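PDB 6YUB: adenylyltransferase and sulfurtransferase uba4, which probably activates a ubiquitin-like sulfur carrier by adenylation and passes sulfur to it, serving tRNA wobble-uridine thiolation and molybdenum cofactor synthesis. Local coordinates for residues A181-Y185 and R186-K190; R138-I141 and S142-V146. All blocks are in the same frame, centred on the assembly; numbering follows the deposited sequence.

Contact 1 of 2, residues A181-Y185 and R186-K190; sequences AAPCY and RCCFK. With ZN (zinc ion), chain E.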
loop_
_atom_site.group_PDB
_atom_site.type_symbol
_atom_site.label_atom_id
_atom_site.label_comp_id
_atom_site.label_asym_id
_atom_site.label_seq_id
_atom_site.Cartn_x
_atom_site.Cartn_y
_atom_site.Cartn_z
ATOM N N ALA B 181 -4.714 7.458 -27.625
ATOM C CA ALA B 181 -5.745 7.870 -26.688
ATOM C C ALA B 181 -5.745 6.928 -25.494
ATOM O O ALA B 181 -5.431 5.740 -25.623
ATOM C CB ALA B 181 -7.131 7.887 -27.347
ATOM N N ALA B 182 -6.112 7.471 -24.332
ATOM C CA ALA B 182 -6.151 6.679 -23.117
ATOM C C ALA B 182 -7.331 5.712 -23.151
ATOM O O ALA B 182 -8.354 5.977 -23.796
ATOM C CB ALA B 182 -6.256 7.589 -21.895
ATOM N N PRO B 183 -7.224 4.584 -22.457
ATOM C CA PRO B 183 -8.321 3.613 -22.457
ATOM C C PRO B 183 -9.442 4.014 -21.513
ATOM O O PRO B 183 -9.289 4.868 -20.636
ATOM C CB PRO B 183 -7.645 2.324 -21.977
ATOM C CG PRO B 183 -6.566 2.813 -21.056
ATOM C CD PRO B 183 -6.083 4.133 -21.637
ATOM N N CYS B 184 -10.594 3.373 -21.719
ATOM C CA CYS B 184 -11.679 3.408 -20.753
ATOM C C CYS B 184 -11.672 2.091 -19.970
ATOM O O CYS B 184 -10.851 1.199 -20.214
ATOM C CB CYS B 184 -13.018 3.641 -21.451
ATOM S SG CYS B 184 -13.891 2.142 -21.868
ATOM N N TYR B 185 -12.602 1.962 -19.020
ATOM C CA TYR B 185 -12.619 0.766 -18.182
ATOM C C TYR B 185 -12.944 -0.485 -18.993
ATOM O O TYR B 185 -12.464 -1.577 -18.663
ATOM C CB TYR B 185 -13.618 0.939 -17.034
ATOM C CG TYR B 185 -13.498 -0.111 -15.947
ATOM C CD1 TYR B 185 -12.519 -0.015 -14.965
ATOM C CD2 TYR B 185 -14.366 -1.191 -15.898
ATOM C CE1 TYR B 185 -12.405 -0.973 -13.967
ATOM C CE2 TYR B 185 -14.262 -2.153 -14.907
ATOM C CZ TYR B 185 -13.280 -2.039 -13.947
ATOM O OH TYR B 185 -13.173 -2.995 -12.961
ATOM N N ARG B 186 -13.753 -0.357 -20.048
ATOM C CA ARG B 186 -14.041 -1.510 -20.894
ATOM C C ARG B 186 -12.818 -1.903 -21.716
ATOM O O ARG B 186 -12.566 -3.094 -21.932
ATOM C CB ARG B 186 -15.223 -1.211 -21.812
ATOM C CG ARG B 186 -16.573 -1.201 -21.116
ATOM C CD ARG B 186 -17.675 -0.799 -22.082
ATOM N NE ARG B 186 -18.932 -0.522 -21.398
ATOM C CZ ARG B 186 -19.856 -1.436 -21.115
ATOM N NH1 ARG B 186 -19.674 -2.704 -21.458
ATOM N NH2 ARG B 186 -20.964 -1.076 -20.489
ATOM N N CYS B 187 -12.049 -0.916 -22.189
ATOM C CA CYS B 187 -10.821 -1.214 -22.914
ATOM C C CYS B 187 -9.923 -2.158 -22.125
ATOM O O CYS B 187 -9.195 -2.964 -22.715
ATOM C CB CYS B 187 -10.055 0.076 -23.220
ATOM S SG CYS B 187 -10.807 1.171 -24.433
ATOM N N CYS B 188 -9.961 -2.072 -20.795
ATOM C CA CYS B 188 -9.075 -2.855 -19.946
ATOM C C CYS B 188 -9.696 -4.173 -19.498
ATOM O O CYS B 188 -8.989 -5.182 -19.394
ATOM C CB CYS B 188 -8.681 -2.041 -18.706
ATOM S SG CYS B 188 -7.947 -0.427 -19.042
ATOM N N PHE B 189 -11.001 -4.188 -19.224
ATOM C CA PHE B 189 -11.644 -5.334 -18.596
ATOM C C PHE B 189 -12.936 -5.685 -19.313
ATOM O O PHE B 189 -13.756 -4.804 -19.586
ATOM C CB PHE B 189 -11.938 -5.050 -17.116
ATOM C CG PHE B 189 -10.778 -4.468 -16.369
ATOM C CD1 PHE B 189 -9.619 -5.203 -16.187
ATOM C CD2 PHE B 189 -10.845 -3.190 -15.842
ATOM C CE1 PHE B 189 -8.546 -4.674 -15.502
ATOM C CE2 PHE B 189 -9.774 -2.654 -15.151
ATOM C CZ PHE B 189 -8.624 -3.398 -14.980
ATOM N N LYS B 190 -13.111 -6.973 -19.601
ATOM C CA LYS B 190 -14.336 -7.507 -20.187
ATOM C C LYS B 190 -15.011 -6.544 -21.154
ATOM O O LYS B 190 -16.120 -6.071 -20.903
ATOM C CB LYS B 190 -15.323 -7.888 -19.073
HETATM ZN ZN ZN E . -12.997 1.740 -23.952
#
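C184 and C187 grip one zinc ion through their thiolates, each SG 2.3 Å from the metal, and form one of the two CxxC pairs of a four-cysteine site, C279 and C282 being the other. The pair also closes a capping box at the start of the short helix 185-188: the C187 amide points at C184 SG over 3.6 Å, while the amide of C184 is directed at C187 SG, nearly straight at 169°. Both sulfurs thus accept an N-H as well as holding the metal, which would probably temper their negative charge. P183 packs on the turn, its CB 3.5 Å from CB of C187 and a little farther from C188 SG.

At the far end of the turn Y185 and F189 cross obliquely, their planes at 58°. F189 sends CD2 over one face of the tyrosine ring, toward its rim, and comes within 3.3 Å of Y185 CZ. With CG anti to the backbone N (chi1 -168°), the tyrosine ring is placed where F189 CD2 can lie over it, and the backbone bond from F189 N to Y185 O, 3.0 Å, ties the two residues together. The Y185 hydroxyl bonds R138, and its ring meets Y139 edge-to-face. The turn is therefore set between helix 135-148, which bears R138 and Y139, and strand 161-167, whose L167 touches both Y185 and C188.

Contact 2 of 2, residues R138-I141 and S142-V146; sequences RYLI and SDVCV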
loop_
_atom_site.group_PDB
_atom_site.type_symbol
_atom_site.label_atom_id
_atom_site.label_comp_id
_atom_site.label_asym_id
_atom_site.label_seq_id
_atom_site.Cartn_x
_atom_site.Cartn_y
_atom_site.Cartn_z
ATOM N N ARG B 138 -19.022 0.655 -11.712
ATOM C CA ARG B 138 -17.756 1.011 -12.344
ATOM C C ARG B 138 -17.919 1.167 -13.852
ATOM O O ARG B 138 -17.413 2.128 -14.446
ATOM C CB ARG B 138 -16.692 -0.041 -12.030
ATOM C CG ARG B 138 -15.934 0.231 -10.741
ATOM C CD ARG B 138 -14.538 -0.381 -10.756
ATOM N NE ARG B 138 -14.554 -1.829 -10.567
ATOM C CZ ARG B 138 -14.846 -2.426 -9.414
ATOM N NH1 ARG B 138 -15.163 -1.701 -8.350
ATOM N NH2 ARG B 138 -14.828 -3.751 -9.328
ATOM N N TYR B 139 -18.618 0.225 -14.490
ATOM C CA TYR B 139 -18.831 0.320 -15.930
ATOM C C TYR B 139 -19.701 1.520 -16.277
ATOM O O TYR B 139 -19.461 2.199 -17.282
ATOM C CB TYR B 139 -19.453 -0.975 -16.456
ATOM C CG TYR B 139 -18.462 -2.116 -16.582
ATOM C CD1 TYR B 139 -17.668 -2.247 -17.709
ATOM C CD2 TYR B 139 -18.323 -3.058 -15.570
ATOM C CE1 TYR B 139 -16.758 -3.287 -17.831
ATOM C CE2 TYR B 139 -17.417 -4.097 -15.681
ATOM C CZ TYR B 139 -16.638 -4.205 -16.813
ATOM O OH TYR B 139 -15.739 -5.239 -16.930
ATOM N N LEU B 140 -20.708 1.808 -15.451
ATOM C CA LEU B 140 -21.554 2.970 -15.692
ATOM C C LEU B 140 -20.745 4.258 -15.630
ATOM O O LEU B 140 -20.873 5.132 -16.494
ATOM C CB LEU B 140 -22.696 3.004 -14.675
ATOM C CG LEU B 140 -23.538 4.279 -14.661
ATOM C CD1 LEU B 140 -24.152 4.521 -16.041
ATOM C CD2 LEU B 140 -24.624 4.204 -13.589
ATOM N N ILE B 141 -19.912 4.401 -14.599
ATOM C CA ILE B 141 -19.134 5.627 -14.444
ATOM C C ILE B 141 -18.141 5.775 -15.590
ATOM O O ILE B 141 -18.007 6.854 -16.180
ATOM C CB ILE B 141 -18.441 5.639 -13.068
ATOM C CG1 ILE B 141 -19.489 5.731 -11.955
ATOM C CG2 ILE B 141 -17.469 6.801 -12.967
ATOM C CD1 ILE B 141 -18.980 5.291 -10.588
ATOM N N SER B 142 -17.443 4.695 -15.940
ATOM C CA SER B 142 -16.538 4.745 -17.084
ATOM C C SER B 142 -17.265 5.213 -18.341
ATOM O O SER B 142 -16.825 6.148 -19.023
ATOM C CB SER B 142 -15.905 3.373 -17.308
ATOM O OG SER B 142 -14.797 3.457 -18.182
ATOM N N ASP B 143 -18.394 4.575 -18.660
ATOM C CA ASP B 143 -19.159 4.964 -19.840
ATOM C C ASP B 143 -19.475 6.455 -19.829
ATOM O O ASP B 143 -19.201 7.168 -20.803
ATOM C CB ASP B 143 -20.439 4.131 -19.918
ATOM C CG ASP B 143 -20.163 2.671 -20.240
ATOM O OD1 ASP B 143 -18.997 2.344 -20.565
ATOM O OD2 ASP B 143 -21.103 1.852 -20.169
ATOM N N VAL B 144 -20.029 6.952 -18.718
ATOM C CA VAL B 144 -20.432 8.353 -18.649
ATOM C C VAL B 144 -19.219 9.270 -18.756
ATOM O O VAL B 144 -19.270 10.317 -19.414
ATOM C CB VAL B 144 -21.225 8.606 -17.352
ATOM C CG1 VAL B 144 -21.470 10.092 -17.150
ATOM C CG2 VAL B 144 -22.539 7.840 -17.381
ATOM N N CYS B 145 -18.111 8.900 -18.112
ATOM C CA CYS B 145 -16.896 9.700 -18.226
ATOM C C CYS B 145 -16.423 9.784 -19.672
ATOM O O CYS B 145 -15.990 10.847 -20.132
ATOM C CB CYS B 145 -15.803 9.114 -17.334
ATOM S SG CYS B 145 -16.069 9.460 -15.582
ATOM N N VAL B 146 -16.495 8.669 -20.405
ATOM C CA VAL B 146 -16.129 8.696 -21.815
ATOM C C VAL B 146 -17.035 9.644 -22.583
ATOM O O VAL B 146 -16.565 10.449 -23.400
ATOM C CB VAL B 146 -16.171 7.269 -22.397
ATOM C CG1 VAL B 146 -16.244 7.317 -23.915
ATOM C CG2 VAL B 146 -14.957 6.478 -21.931
#
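L140 and V144 run alongside one another, one turn apart on helix 135-148, the crossover helix of a beta-alpha-beta unit in the Rossmann-like ThiF fold, between strands 127-130 and 152-158. L140 CD1 stays 3.9 Å from V144 CG2. On the neighbouring ridge I141 CG2 approaches C145 SG at 4.0 Å, and both residues rest on L152. This is the close-packed part, facing the sheet through I141 and C145 and helix 118-122 through V144.

The loose side is the Y139 side chain, which is partly exposed and touches none of residues 142-146. Next to it D143 is a buried polar group that bends back over the backbone: CG lies anti to its own carbonyl carbon (chi1 -69°), which brings CG within 3.1 Å of Y139 O. Acceptor faces acceptor there, so the carboxylate finds its partners off the helix, OD2 taking both a salt bridge from R186 and a hydrogen bond with the Y300 hydroxyl. With an alanine here, R186 and Y300 would probably lose this shared partner, leaving the guanidinium without its mate.

Backbone bonds of the i to i+4 kind run through both parts. The shortest spans 2.8 Å from C145 N to I141 O and runs nearly along the C=O axis.

Overall arrangement
Helix 135-148, which holds contact 2, precedes contact 1 along the chain; strands 152-158 and 161-167 come between them. In space their centres are only about 10 Å apart, on the same side of the chain's centre and within the ThiF family region. They meet directly: Y185 N lies 2.8 Å from S142 OG, a probable hydrogen bond, beside the salt bridge of R186 with D143. The zinc-bound turn is thus docked on one face of the crossover helix, while I141 and C145 on another face meet the mixed sheet. The geometry is consistent with the four-cysteine zinc site being held against the Rossmann-like core of the adenylyltransferase domain.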